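Local coordinates for protein geranyltranstransferase (Legionella pneumophila subsp. pneumophila, PDB 3LOM) that probably makes farnesyl or geranylgeranyl diphosphate, joining allylic diphosphates to isopentenyl diphosphate with the help of magnesium, at residues A[77-82]-A[190-195]; A[148-153]-A[197-202]; A[31-36]-A[40-45]; A[11-16]-A[54-59]; A[231-236]-A[299-304]. All coordinates share one frame; numbering follows the deposited sequence.

Contacts 1 and 2 share helix 178-201 and lie about 9 Å apart, centre to centre; they touch, with Leu79 CD1 3.4 Å from Met199 CE. Contact 4 joins the same core about 14 Å from contact 1, centre to centre, where Leu79 CD1 comes within 3.5 Å of Val58 CG2, and it also holds Arg54 and a bound phosphate. Contact 5 includes most of the second aspartate-rich motif, its centre about 22 Å from that of contact 4 and about 30 Å from that of contact 2. Contact 3 lies farther out, its centre about 36 Å from that of contact 5; like contact 2, it touches the second subunit.

Contact 1 (A[77-82]-A[190-195]); sequences AALELT and GKLILA
Between Leu79 and Leu192 there is neither ring nor amide side chain; the flat group that takes part is the main-chain carbonyl of Leu192, whose O has Leu79 CD2 3.8 Å away. That methyl does a second job: it also approaches Leu192 CG at 3.8 Å, so one branch of Leu79 lies against the branch point of its partner while the two side chains slide past each other in opposite directions. Leu192 holds CG anti to the backbone N (chi1 -160°), which carries its CD1 methyl across the gap toward the next turn of the other helix. There CD1 is 4.1 Å from Thr82 CG2. Thr82 uses its methyl for this contact, and its hydroxyl is turned back along its own helix, with OG1 3.0 Å from Ala78 O. The polar group thereby stays near a backbone oxygen while carbon faces carbon across the interface.

The contact is wholly buried, and each leucine has further neighbours: Leu79 packs on Val58 and Leu192 on Arg54, both of helix 53-64, while Leu151 of helix 141-155 touches both Thr82 and Leu192. Rather than interlocking deeply, helices 69-91 and 178-201 stand apart here, their closest CA atoms, those of Leu79 and Leu192, being 8.0 Å distant, with side chains filling most of the gap. This is the interior of the all-helical isoprenoid synthase fold, in which helices surround a central active site; helix 69-91 leads toward the first aspartate-rich motif, at its C-terminal end.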
# COMPACT_ATOMS: atom_id res chain seq x y z
N ALA A 77 10.12 5.96 9.82
CA ALA A 77 10.34 5.96 8.38
C ALA A 77 9.08 5.48 7.68
O ALA A 77 8.61 6.12 6.73
CB ALA A 77 11.53 5.07 8.01
N ALA A 78 8.54 4.36 8.16
CA ALA A 78 7.30 3.79 7.66
C ALA A 78 6.12 4.75 7.76
O ALA A 78 5.31 4.85 6.84
CB ALA A 78 6.99 2.51 8.38
N LEU A 79 6.04 5.48 8.87
CA LEU A 79 5.02 6.50 9.04
C LEU A 79 5.14 7.67 8.09
O LEU A 79 4.12 8.13 7.57
CB LEU A 79 5.02 7.04 10.45
CG LEU A 79 3.80 6.67 11.25
CD1 LEU A 79 4.17 6.90 12.66
CD2 LEU A 79 2.58 7.50 10.88
N GLU A 80 6.36 8.17 7.89
CA GLU A 80 6.58 9.26 6.96
C GLU A 80 6.32 8.84 5.53
O GLU A 80 5.74 9.61 4.77
CB GLU A 80 7.97 9.88 7.07
CG GLU A 80 7.96 11.35 7.48
CD GLU A 80 6.89 12.19 6.78
OE1 GLU A 80 5.98 12.68 7.48
OE2 GLU A 80 6.97 12.35 5.55
N LEU A 81 6.75 7.63 5.17
CA LEU A 81 6.49 7.06 3.85
C LEU A 81 4.99 6.97 3.56
O LEU A 81 4.54 7.36 2.47
CB LEU A 81 7.15 5.69 3.68
CG LEU A 81 8.66 5.63 3.39
CD1 LEU A 81 9.20 4.24 3.68
CD2 LEU A 81 8.95 6.02 1.95
N THR A 82 4.22 6.48 4.54
CA THR A 82 2.74 6.42 4.43
C THR A 82 2.15 7.83 4.31
O THR A 82 1.40 8.10 3.38
CB THR A 82 2.08 5.63 5.60
OG1 THR A 82 2.63 4.30 5.66
CG2 THR A 82 0.56 5.52 5.38
N GLY A 190 -6.57 11.69 12.01
CA GLY A 190 -6.58 11.32 13.42
C GLY A 190 -5.96 9.97 13.71
O GLY A 190 -5.12 9.84 14.61
N LYS A 191 -6.37 8.98 12.92
CA LYS A 191 -5.91 7.59 13.06
C LYS A 191 -4.42 7.40 12.76
O LYS A 191 -3.77 6.56 13.38
CB LYS A 191 -6.73 6.66 12.16
CG LYS A 191 -8.21 6.61 12.49
CD LYS A 191 -8.64 5.25 12.99
CE LYS A 191 -10.14 5.11 12.87
NZ LYS A 191 -10.53 3.71 12.59
N LEU A 192 -3.90 8.16 11.79
CA LEU A 192 -2.48 8.06 11.43
C LEU A 192 -1.60 8.69 12.51
O LEU A 192 -0.59 8.11 12.88
CB LEU A 192 -2.19 8.66 10.05
CG LEU A 192 -0.88 8.19 9.40
CD1 LEU A 192 -0.96 6.71 9.03
CD2 LEU A 192 -0.51 9.05 8.18
N ILE A 193 -1.98 9.87 12.99
CA ILE A 193 -1.33 10.50 14.15
C ILE A 193 -1.37 9.61 15.39
O ILE A 193 -0.37 9.48 16.10
CB ILE A 193 -1.92 11.90 14.43
CG1 ILE A 193 -1.45 12.87 13.34
CG2 ILE A 193 -1.49 12.41 15.80
CD1 ILE A 193 -2.29 14.12 13.17
N LEU A 194 -2.51 8.96 15.62
CA LEU A 194 -2.68 8.00 16.71
C LEU A 194 -1.77 6.79 16.54
O LEU A 194 -1.23 6.27 17.53
CB LEU A 194 -4.15 7.55 16.79
CG LEU A 194 -4.81 7.25 18.13
CD1 LEU A 194 -4.52 8.33 19.17
CD2 LEU A 194 -6.32 7.10 17.92
N ALA A 195 -1.59 6.35 15.29
CA ALA A 195 -0.68 5.25 14.95
C ALA A 195 0.79 5.46 15.41
O ALA A 195 1.48 4.47 15.67
CB ALA A 195 -0.74 4.94 13.47

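Contact 2 (A[148-153]-A[197-202]); sequences TQVLVN and FEMVLA
Met199 and Val150 give up most of the surface in this antiparallel helix pair, part of the helical bundle of the isoprenoid synthase fold. Helices 141-155 and 178-201 run here with an angle of 163° between their N-to-C directions, their local axes 9.0 Å apart, close enough for single side chains to bridge them.

The CB of Val150 is directed toward the other helix. Its CG1, anti to the backbone N, touches two residues at once: Glu198 CB at 3.6 Å, and Met199 CG at 3.8 Å. Glu198 thus offers only the start of its chain to the contact; the chain bends at chi2, and its carboxylate forms a salt bridge with Arg216, so the charge is satisfied apart from the apolar surface.

Met199 leaves its helix less directly but its end swings closer to Leu151, which comes third in buried surface. Met199 also packs on Ile75 and Leu79 of helix 69-91. The outer flank of helix 141-155 instead meets the second subunit, where Gln149 packs on Leu132 of that chain.

An extended chi2 (178°) carries SD of Met199 to 3.8 Å from Leu151 CB, and the bend at chi3 (-63°) turns the terminal CE to 4.1 Å from Leu151 CD1.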
# COMPACT_ATOMS: atom_id res chain seq x y z
N THR A 148 2.63 -3.57 12.14
CA THR A 148 2.26 -3.34 10.75
C THR A 148 0.73 -3.27 10.61
O THR A 148 0.21 -2.51 9.77
CB THR A 148 2.87 -4.42 9.82
OG1 THR A 148 4.24 -4.64 10.19
CG2 THR A 148 2.82 -3.98 8.36
N GLN A 149 0.03 -4.04 11.45
CA GLN A 149 -1.43 -4.01 11.56
C GLN A 149 -1.94 -2.61 11.89
O GLN A 149 -2.86 -2.11 11.23
CB GLN A 149 -1.90 -4.98 12.65
CG GLN A 149 -3.35 -5.44 12.52
CD GLN A 149 -3.48 -6.79 11.84
OE1 GLN A 149 -3.85 -6.88 10.67
NE2 GLN A 149 -3.18 -7.86 12.58
N VAL A 150 -1.33 -1.97 12.88
CA VAL A 150 -1.69 -0.61 13.28
C VAL A 150 -1.66 0.41 12.12
O VAL A 150 -2.62 1.17 11.94
CB VAL A 150 -0.81 -0.11 14.45
CG1 VAL A 150 -1.11 1.34 14.79
CG2 VAL A 150 -1.00 -1.00 15.69
N LEU A 151 -0.59 0.39 11.32
CA LEU A 151 -0.40 1.34 10.22
C LEU A 151 -1.39 1.09 9.09
O LEU A 151 -1.98 2.02 8.54
CB LEU A 151 1.03 1.25 9.66
CG LEU A 151 1.46 2.23 8.55
CD1 LEU A 151 1.45 3.68 9.03
CD2 LEU A 151 2.84 1.86 8.05
N VAL A 152 -1.55 -0.18 8.75
CA VAL A 152 -2.39 -0.61 7.66
C VAL A 152 -3.92 -0.48 7.97
O VAL A 152 -4.72 -0.21 7.06
CB VAL A 152 -1.91 -2.01 7.20
CG1 VAL A 152 -3.03 -2.97 7.00
CG2 VAL A 152 -1.06 -1.88 5.93
N ASN A 153 -4.29 -0.62 9.24
CA ASN A 153 -5.67 -0.34 9.68
C ASN A 153 -5.96 1.15 9.64
O ASN A 153 -7.06 1.56 9.26
CB ASN A 153 -5.95 -0.87 11.11
CG ASN A 153 -6.07 -2.39 11.18
OD1 ASN A 153 -6.08 -2.97 12.27
ND2 ASN A 153 -6.17 -3.04 10.03
N PHE A 197 1.76 6.68 18.27
CA PHE A 197 1.77 6.24 19.64
C PHE A 197 1.46 4.75 19.73
O PHE A 197 2.08 4.02 20.51
CB PHE A 197 0.79 7.09 20.45
CG PHE A 197 1.00 8.57 20.27
CD1 PHE A 197 1.91 9.26 21.06
CD2 PHE A 197 0.30 9.27 19.29
CE1 PHE A 197 2.11 10.63 20.89
CE2 PHE A 197 0.51 10.63 19.10
CZ PHE A 197 1.41 11.31 19.90
N GLU A 198 0.53 4.28 18.89
CA GLU A 198 0.11 2.88 18.91
C GLU A 198 1.16 1.89 18.39
O GLU A 198 1.29 0.79 18.93
CB GLU A 198 -1.21 2.68 18.17
CG GLU A 198 -2.43 3.34 18.82
CD GLU A 198 -3.03 2.53 19.96
OE1 GLU A 198 -2.62 1.38 20.20
OE2 GLU A 198 -3.95 3.07 20.62
N MET A 199 1.90 2.28 17.34
CA MET A 199 3.00 1.44 16.83
C MET A 199 4.15 1.37 17.84
O MET A 199 4.78 0.32 17.99
CB MET A 199 3.49 1.92 15.46
CG MET A 199 2.64 1.45 14.27
SD MET A 199 3.17 2.05 12.64
CE MET A 199 2.92 3.73 12.91
N VAL A 200 4.40 2.49 18.53
CA VAL A 200 5.38 2.57 19.62
C VAL A 200 4.98 1.65 20.79
O VAL A 200 5.83 0.95 21.35
CB VAL A 200 5.60 4.06 20.05
CG1 VAL A 200 6.04 4.19 21.50
CG2 VAL A 200 6.62 4.73 19.14
N LEU A 201 3.68 1.62 21.11
CA LEU A 201 3.15 0.77 22.18
C LEU A 201 3.22 -0.72 21.87
O LEU A 201 3.41 -1.54 22.78
CB LEU A 201 1.70 1.16 22.52
CG LEU A 201 1.54 2.41 23.38
CD1 LEU A 201 0.11 2.92 23.30
CD2 LEU A 201 1.95 2.17 24.84
N ALA A 202 3.10 -1.08 20.60
CA ALA A 202 3.15 -2.48 20.18
C ALA A 202 4.57 -3.06 20.17
O ALA A 202 4.76 -4.24 19.88
CB ALA A 202 2.47 -2.66 18.83

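Contact 3 (A[31-36]-A[40-45]); sequences IIIPAP and SALHYA
Ile33 and Leu42 supply the apolar part of this contact, and they do so with their ends: CD1 of Ile33 reaches CD1 of Leu42 at 3.8 Å, the two side chains meeting tip to tip. In Ile33 an extended chi2 (172°) carries the delta methyl as far as the branch allows, while Leu42 sends its CG out beside the backbone N. Both residues are buried, and their shelter is shared between chains, since Leu42 also packs on Met123 of helix 113-135 and on Ile157 of the second subunit.

The one hydrogen bond between the two segments is made by backbone. Ser40 N donates to Pro36 O over 3.0 Å at an N-H...O angle of 155°. It is the i to i+4 bond of the first turn of helix 36-46, with Ala35 at the N-cap position. A proline suits the first turn of a helix, where its missing N-H costs nothing. The segment before it belongs to the connection from helix 5-28, so the chain enters the new helix and within two turns Leu42 faces Ile33 of the connection that leads into it. The same i to i+4 pattern continues with Tyr44 N to Ser40 O.

The geometry of the first turn also brings CB of Ser40 to 3.3 Å from Pro36 O. The connection contacts the second subunit as well: Ile32 O is hydrogen-bonded to Ser158 OG of the second subunit, and Pro34 packs against Ile157 of that same chain.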
# COMPACT_ATOMS: atom_id res chain seq x y z
N ILE A 31 17.58 -0.09 -1.46
CA ILE A 31 16.55 -0.78 -2.26
C ILE A 31 16.90 -0.76 -3.75
O ILE A 31 17.38 0.25 -4.27
CB ILE A 31 15.15 -0.13 -2.13
CG1 ILE A 31 14.94 0.45 -0.74
CG2 ILE A 31 14.04 -1.13 -2.45
CD1 ILE A 31 14.17 1.73 -0.76
N ILE A 32 16.64 -1.89 -4.42
CA ILE A 32 16.77 -1.98 -5.86
C ILE A 32 15.59 -1.23 -6.48
O ILE A 32 14.44 -1.64 -6.33
CB ILE A 32 16.75 -3.45 -6.36
CG1 ILE A 32 17.50 -4.40 -5.39
CG2 ILE A 32 17.25 -3.54 -7.81
CD1 ILE A 32 19.02 -4.24 -5.33
N ILE A 33 15.87 -0.12 -7.15
CA ILE A 33 14.83 0.66 -7.81
C ILE A 33 15.16 0.72 -9.30
O ILE A 33 15.89 1.61 -9.73
CB ILE A 33 14.71 2.08 -7.20
CG1 ILE A 33 14.66 2.01 -5.66
CG2 ILE A 33 13.47 2.81 -7.75
CD1 ILE A 33 14.74 3.34 -4.94
N PRO A 34 14.66 -0.25 -10.10
CA PRO A 34 15.03 -0.35 -11.52
C PRO A 34 14.63 0.83 -12.40
O PRO A 34 15.22 1.01 -13.47
CB PRO A 34 14.31 -1.63 -11.97
CG PRO A 34 14.12 -2.43 -10.72
CD PRO A 34 13.82 -1.39 -9.68
N ALA A 35 13.64 1.63 -11.99
CA ALA A 35 13.23 2.80 -12.77
C ALA A 35 13.84 4.10 -12.24
O ALA A 35 13.54 4.48 -11.11
CB ALA A 35 11.72 2.91 -12.83
N PRO A 36 14.67 4.78 -13.06
CA PRO A 36 15.27 6.07 -12.69
C PRO A 36 14.26 7.17 -12.36
O PRO A 36 14.52 7.95 -11.44
CB PRO A 36 16.11 6.43 -13.93
CG PRO A 36 16.51 5.10 -14.47
CD PRO A 36 15.29 4.23 -14.28
N SER A 40 14.24 8.99 -8.68
CA SER A 40 14.31 10.45 -8.72
C SER A 40 13.10 11.09 -8.03
O SER A 40 13.27 12.01 -7.22
CB SER A 40 14.45 10.95 -10.16
OG SER A 40 14.49 12.37 -10.18
N ALA A 41 11.90 10.62 -8.34
CA ALA A 41 10.69 11.21 -7.77
C ALA A 41 10.50 10.89 -6.29
O ALA A 41 10.08 11.75 -5.52
CB ALA A 41 9.48 10.85 -8.57
N LEU A 42 10.83 9.66 -5.90
CA LEU A 42 10.94 9.30 -4.48
C LEU A 42 11.75 10.30 -3.67
O LEU A 42 11.29 10.79 -2.64
CB LEU A 42 11.58 7.92 -4.31
CG LEU A 42 10.70 6.68 -4.41
CD1 LEU A 42 11.55 5.45 -4.64
CD2 LEU A 42 9.89 6.52 -3.14
N HIS A 43 12.96 10.59 -4.14
CA HIS A 43 13.86 11.52 -3.47
C HIS A 43 13.35 12.95 -3.49
O HIS A 43 13.55 13.69 -2.53
CB HIS A 43 15.27 11.42 -4.07
CG HIS A 43 16.02 10.21 -3.62
ND1 HIS A 43 16.10 9.05 -4.36
CD2 HIS A 43 16.72 9.97 -2.48
CE1 HIS A 43 16.81 8.15 -3.71
NE2 HIS A 43 17.20 8.68 -2.56
N TYR A 44 12.70 13.34 -4.58
CA TYR A 44 12.10 14.68 -4.68
C TYR A 44 10.98 14.87 -3.65
O TYR A 44 10.90 15.91 -2.98
CB TYR A 44 11.55 14.94 -6.08
CG TYR A 44 10.91 16.31 -6.22
CD1 TYR A 44 11.71 17.44 -6.38
CD2 TYR A 44 9.52 16.47 -6.17
CE1 TYR A 44 11.14 18.70 -6.50
CE2 TYR A 44 8.94 17.74 -6.28
CZ TYR A 44 9.77 18.85 -6.45
OH TYR A 44 9.23 20.10 -6.56
N ALA A 45 10.13 13.86 -3.53
CA ALA A 45 8.97 13.93 -2.67
C ALA A 45 9.32 13.84 -1.18
O ALA A 45 8.79 14.59 -0.37
CB ALA A 45 7.97 12.86 -3.05

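Contact 4 (A[11-16]-A[54-59]); sequences QVIDKY and RPILVY. With PO4 (phosphate ion), chain C.
Tyr59 packs on Tyr16 with its ring nearly parallel but offset, and its side chain can be followed outward across the Tyr16 ring. CB stands over the face of the Tyr16 ring, 3.5 Å from its centroid and only 3° off the normal, a CH-pi contact. CG comes next, 3.5 Å from Tyr16 CD1. Farther on, CD2 lies 3.6 Å from the same Tyr16 CD1, whereas CE2 has passed the ring's rim and meets the main chain at 3.7 Å from Tyr16 O. The tip, OH, is hydrogen-bonded to Asp73 OD1 of helix 69-91. The ring planes differ by only 6°, yet with centroids 4.6 Å apart the rings are displaced along their planes and share little overlap; CB, not the ring, occupies the centre. Tyr16 likewise ends on an acid, its OH bonding Asp63, so both hydroxyls leave the apolar interface for a carboxylate.

One turn back on each helix, Ile13 and Ile56 cross at about a right angle, with Ile13 CG2 4.0 Å from Ile56 CD1. Leu294 of helix 289-303 packs against both.

Arg54 turns from this interface, and its NH2 gives a 2.8 Å hydrogen bond to O4 of a phosphate ion, probably from the crystallisation liquor, that Ile53 N also binds. The sequence GGKRIRP around it is a signature of prenyl synthases, and the phosphate probably marks the homoallylic diphosphate site of this family.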
# COMPACT_ATOMS: atom_id res chain seq x y z
N GLN A 11 16.91 21.54 20.67
CA GLN A 11 17.91 20.87 19.83
C GLN A 11 17.65 19.37 19.69
O GLN A 11 18.08 18.77 18.71
CB GLN A 11 19.33 21.11 20.34
CG GLN A 11 19.91 22.44 19.91
CD GLN A 11 21.33 22.32 19.42
OE1 GLN A 11 21.64 22.70 18.28
NE2 GLN A 11 22.21 21.78 20.25
N VAL A 12 16.97 18.79 20.68
CA VAL A 12 16.57 17.38 20.65
C VAL A 12 15.60 17.12 19.48
O VAL A 12 15.72 16.12 18.77
CB VAL A 12 15.99 16.92 22.03
CG1 VAL A 12 15.03 15.74 21.90
CG2 VAL A 12 17.12 16.56 22.99
N ILE A 13 14.67 18.06 19.27
CA ILE A 13 13.75 18.04 18.14
C ILE A 13 14.50 18.21 16.81
O ILE A 13 14.25 17.48 15.85
CB ILE A 13 12.64 19.12 18.30
CG1 ILE A 13 11.88 18.92 19.62
CG2 ILE A 13 11.66 19.11 17.12
CD1 ILE A 13 11.26 20.18 20.19
N ASP A 14 15.44 19.17 16.78
CA ASP A 14 16.28 19.42 15.60
C ASP A 14 17.11 18.20 15.20
O ASP A 14 17.25 17.90 14.02
CB ASP A 14 17.22 20.61 15.86
CG ASP A 14 16.47 21.92 16.11
OD1 ASP A 14 15.44 22.17 15.44
OD2 ASP A 14 16.93 22.70 16.97
N LYS A 15 17.63 17.51 16.21
CA LYS A 15 18.48 16.33 16.02
C LYS A 15 17.68 15.13 15.52
O LYS A 15 18.22 14.29 14.79
CB LYS A 15 19.17 15.96 17.34
CG LYS A 15 20.58 15.42 17.20
CD LYS A 15 21.60 16.55 17.12
CE LYS A 15 23.02 16.01 17.05
NZ LYS A 15 24.01 17.12 17.04
N TYR A 16 16.41 15.05 15.92
CA TYR A 16 15.54 13.96 15.51
C TYR A 16 15.14 14.00 14.02
O TYR A 16 15.06 12.96 13.39
CB TYR A 16 14.30 13.85 16.42
CG TYR A 16 14.53 13.04 17.68
CD1 TYR A 16 15.25 11.85 17.65
CD2 TYR A 16 13.99 13.45 18.90
CE1 TYR A 16 15.44 11.09 18.81
CE2 TYR A 16 14.18 12.70 20.07
CZ TYR A 16 14.91 11.52 20.01
OH TYR A 16 15.10 10.77 21.16
N ARG A 54 5.18 13.66 12.43
CA ARG A 54 4.97 12.24 12.77
C ARG A 54 6.21 11.44 13.23
O ARG A 54 6.12 10.75 14.24
CB ARG A 54 4.18 11.50 11.67
CG ARG A 54 2.72 11.92 11.59
CD ARG A 54 2.18 11.82 10.18
NE ARG A 54 0.87 12.46 10.04
CZ ARG A 54 0.67 13.75 9.79
NH1 ARG A 54 -0.57 14.23 9.68
NH2 ARG A 54 1.70 14.58 9.64
N PRO A 55 7.36 11.54 12.50
CA PRO A 55 8.57 10.87 13.02
C PRO A 55 9.04 11.35 14.39
O PRO A 55 9.48 10.54 15.19
CB PRO A 55 9.64 11.22 11.98
CG PRO A 55 8.90 11.35 10.76
CD PRO A 55 7.60 12.01 11.12
N ILE A 56 8.95 12.66 14.63
CA ILE A 56 9.32 13.25 15.91
C ILE A 56 8.47 12.69 17.06
O ILE A 56 9.01 12.31 18.10
CB ILE A 56 9.21 14.80 15.87
CG1 ILE A 56 10.09 15.37 14.75
CG2 ILE A 56 9.62 15.40 17.23
CD1 ILE A 56 9.78 16.82 14.38
N LEU A 57 7.16 12.61 16.84
CA LEU A 57 6.23 12.06 17.83
C LEU A 57 6.55 10.61 18.14
O LEU A 57 6.52 10.22 19.30
CB LEU A 57 4.78 12.18 17.35
CG LEU A 57 4.20 13.59 17.24
CD1 LEU A 57 2.92 13.57 16.40
CD2 LEU A 57 3.96 14.21 18.61
N VAL A 58 6.89 9.83 17.11
CA VAL A 58 7.42 8.48 17.27
C VAL A 58 8.68 8.43 18.16
O VAL A 58 8.78 7.58 19.05
CB VAL A 58 7.70 7.83 15.89
CG1 VAL A 58 8.55 6.57 16.01
CG2 VAL A 58 6.41 7.51 15.22
N TYR A 59 9.61 9.35 17.92
CA TYR A 59 10.85 9.41 18.69
C TYR A 59 10.61 9.79 20.14
O TYR A 59 11.15 9.16 21.04
CB TYR A 59 11.86 10.37 18.06
CG TYR A 59 12.55 9.82 16.83
CD1 TYR A 59 13.21 8.58 16.87
CD2 TYR A 59 12.56 10.53 15.63
CE1 TYR A 59 13.84 8.07 15.74
CE2 TYR A 59 13.20 10.02 14.50
CZ TYR A 59 13.83 8.79 14.56
OH TYR A 59 14.46 8.28 13.45
P PO4 C . 3.59 17.80 8.36
O1 PO4 C . 3.44 19.27 8.66
O2 PO4 C . 3.98 17.62 6.91
O3 PO4 C . 4.65 17.20 9.25
O4 PO4 C . 2.26 17.12 8.63

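Contact 5 (A[231-236]-A[299-304]); sequences DYLDLY and QNRSNL
The second aspartate-rich motif of the prenyl synthases, here the sequence DDYLD near the end of helix 209-236, places its Tyr232 and Leu233 against Arg301 and Ser302. Leu233 buries the largest area of these residues. Its CD1 approaches the backbone, 3.6 Å from Arg301 O and 4.3 Å from Ser302 CA, while the second branch, CD2, meets the guanidinium nitrogen NH2 of Arg301 at 4.2 Å. Arg301 comes to that place by an unusual route: CG sits between the backbone N and the carbonyl carbon (chi1 38°), and the chain bends again at chi3, so the arginine lies across the leucine at about a right angle. The same NH2 has a long, weak ion pair with Asp230, the first aspartate of the motif; in relatives the acids of this motif help hold magnesium and the allylic diphosphate.

Helices 209-236 and 289-303 run roughly parallel here, 22° between their N-to-C directions, at the outer part of the all-helical fold and close to the C-terminus. Their local axes stay 10.7 Å apart, and the gap is bridged by Tyr232 and Leu233, which reach Ser302 OG and the main chain of Arg301, and by the Arg301 side chain.

On the Tyr232 side, a hydroxyl meets a ring. Ser302 OG is anti to its backbone N and comes 3.4 Å from Tyr232 CE2, obliquely to the ring. The phenol continues past it to a hydrogen bond between Tyr232 OH and Glu267 of helix 263-279.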
# COMPACT_ATOMS: atom_id res chain seq x y z
N ASP A 231 -7.59 25.11 10.13
CA ASP A 231 -8.80 25.85 9.77
C ASP A 231 -8.80 27.28 10.32
O ASP A 231 -9.28 28.20 9.67
CB ASP A 231 -10.05 25.10 10.24
CG ASP A 231 -10.25 23.77 9.51
OD1 ASP A 231 -9.50 23.48 8.54
OD2 ASP A 231 -11.16 23.02 9.89
N TYR A 232 -8.23 27.44 11.52
CA TYR A 232 -8.07 28.74 12.16
C TYR A 232 -7.09 29.63 11.41
O TYR A 232 -7.32 30.84 11.26
CB TYR A 232 -7.62 28.57 13.62
CG TYR A 232 -7.39 29.86 14.38
CD1 TYR A 232 -8.46 30.65 14.79
CD2 TYR A 232 -6.10 30.27 14.72
CE1 TYR A 232 -8.25 31.84 15.49
CE2 TYR A 232 -5.88 31.45 15.42
CZ TYR A 232 -6.96 32.23 15.81
OH TYR A 232 -6.75 33.39 16.51
N LEU A 233 -6.00 29.03 10.94
CA LEU A 233 -4.93 29.75 10.24
C LEU A 233 -5.40 30.31 8.90
O LEU A 233 -5.56 31.52 8.77
CB LEU A 233 -3.69 28.86 10.07
CG LEU A 233 -2.52 28.93 11.07
CD1 LEU A 233 -2.93 29.15 12.52
CD2 LEU A 233 -1.65 27.68 10.93
N ASP A 234 -5.67 29.43 7.93
CA ASP A 234 -6.02 29.88 6.56
C ASP A 234 -7.39 30.56 6.38
O ASP A 234 -7.83 30.75 5.24
CB ASP A 234 -5.77 28.77 5.51
CG ASP A 234 -6.56 27.49 5.78
OD1 ASP A 234 -7.80 27.54 5.85
OD2 ASP A 234 -5.92 26.43 5.88
N LEU A 235 -8.04 30.92 7.48
CA LEU A 235 -9.16 31.86 7.41
C LEU A 235 -8.74 33.22 7.98
O LEU A 235 -8.98 34.26 7.35
CB LEU A 235 -10.41 31.33 8.12
CG LEU A 235 -11.73 32.06 7.79
CD1 LEU A 235 -12.86 31.08 7.56
CD2 LEU A 235 -12.13 33.08 8.85
N TYR A 236 -8.12 33.21 9.16
CA TYR A 236 -7.88 34.45 9.90
C TYR A 236 -6.57 35.19 9.59
O TYR A 236 -6.61 36.29 9.04
CB TYR A 236 -8.08 34.25 11.42
CG TYR A 236 -9.53 34.03 11.80
CD1 TYR A 236 -10.48 35.04 11.63
CD2 TYR A 236 -9.96 32.81 12.31
CE1 TYR A 236 -11.81 34.85 11.98
CE2 TYR A 236 -11.30 32.60 12.65
CZ TYR A 236 -12.22 33.62 12.48
OH TYR A 236 -13.54 33.43 12.82
N GLN A 299 1.48 24.60 19.80
CA GLN A 299 0.40 25.48 20.24
C GLN A 299 0.63 26.94 19.82
O GLN A 299 -0.32 27.62 19.40
CB GLN A 299 0.21 25.38 21.76
CG GLN A 299 -0.91 26.25 22.32
CD GLN A 299 -1.32 25.89 23.74
OE1 GLN A 299 -2.34 26.36 24.24
NE2 GLN A 299 -0.52 25.04 24.40
N ASN A 300 1.88 27.39 19.89
CA ASN A 300 2.20 28.81 19.68
C ASN A 300 2.22 29.33 18.23
O ASN A 300 2.35 30.54 18.01
CB ASN A 300 3.50 29.19 20.42
CG ASN A 300 3.34 29.23 21.94
OD1 ASN A 300 2.39 28.67 22.50
ND2 ASN A 300 4.28 29.87 22.61
N ARG A 301 2.07 28.43 17.25
CA ARG A 301 1.87 28.87 15.85
C ARG A 301 0.42 29.29 15.58
O ARG A 301 0.07 29.66 14.46
CB ARG A 301 2.38 27.83 14.82
CG ARG A 301 2.15 26.37 15.17
CD ARG A 301 2.55 25.45 14.03
NE ARG A 301 1.44 25.19 13.11
CZ ARG A 301 0.66 24.11 13.14
NH1 ARG A 301 0.86 23.16 14.05
NH2 ARG A 301 -0.33 23.98 12.27
N SER A 302 -0.41 29.21 16.62
CA SER A 302 -1.75 29.78 16.64
C SER A 302 -1.78 31.05 17.50
O SER A 302 -2.61 31.94 17.28
CB SER A 302 -2.75 28.75 17.18
OG SER A 302 -4.06 29.29 17.25
N ASN A 303 -0.86 31.13 18.46
CA ASN A 303 -0.76 32.27 19.39
C ASN A 303 -0.06 33.50 18.82
O ASN A 303 -0.27 34.61 19.31
CB ASN A 303 -0.05 31.85 20.68
CG ASN A 303 -1.00 31.29 21.73
OD1 ASN A 303 -2.18 31.65 21.77
ND2 ASN A 303 -0.49 30.43 22.60
N LEU A 304 0.75 33.31 17.77
CA LEU A 304 1.54 34.39 17.16
C LEU A 304 0.71 35.46 16.45
O LEU A 304 1.21 36.54 16.12
CB LEU A 304 2.61 33.81 16.20
CG LEU A 304 3.95 33.35 16.79
CD1 LEU A 304 4.68 32.46 15.80
CD2 LEU A 304 4.83 34.53 17.22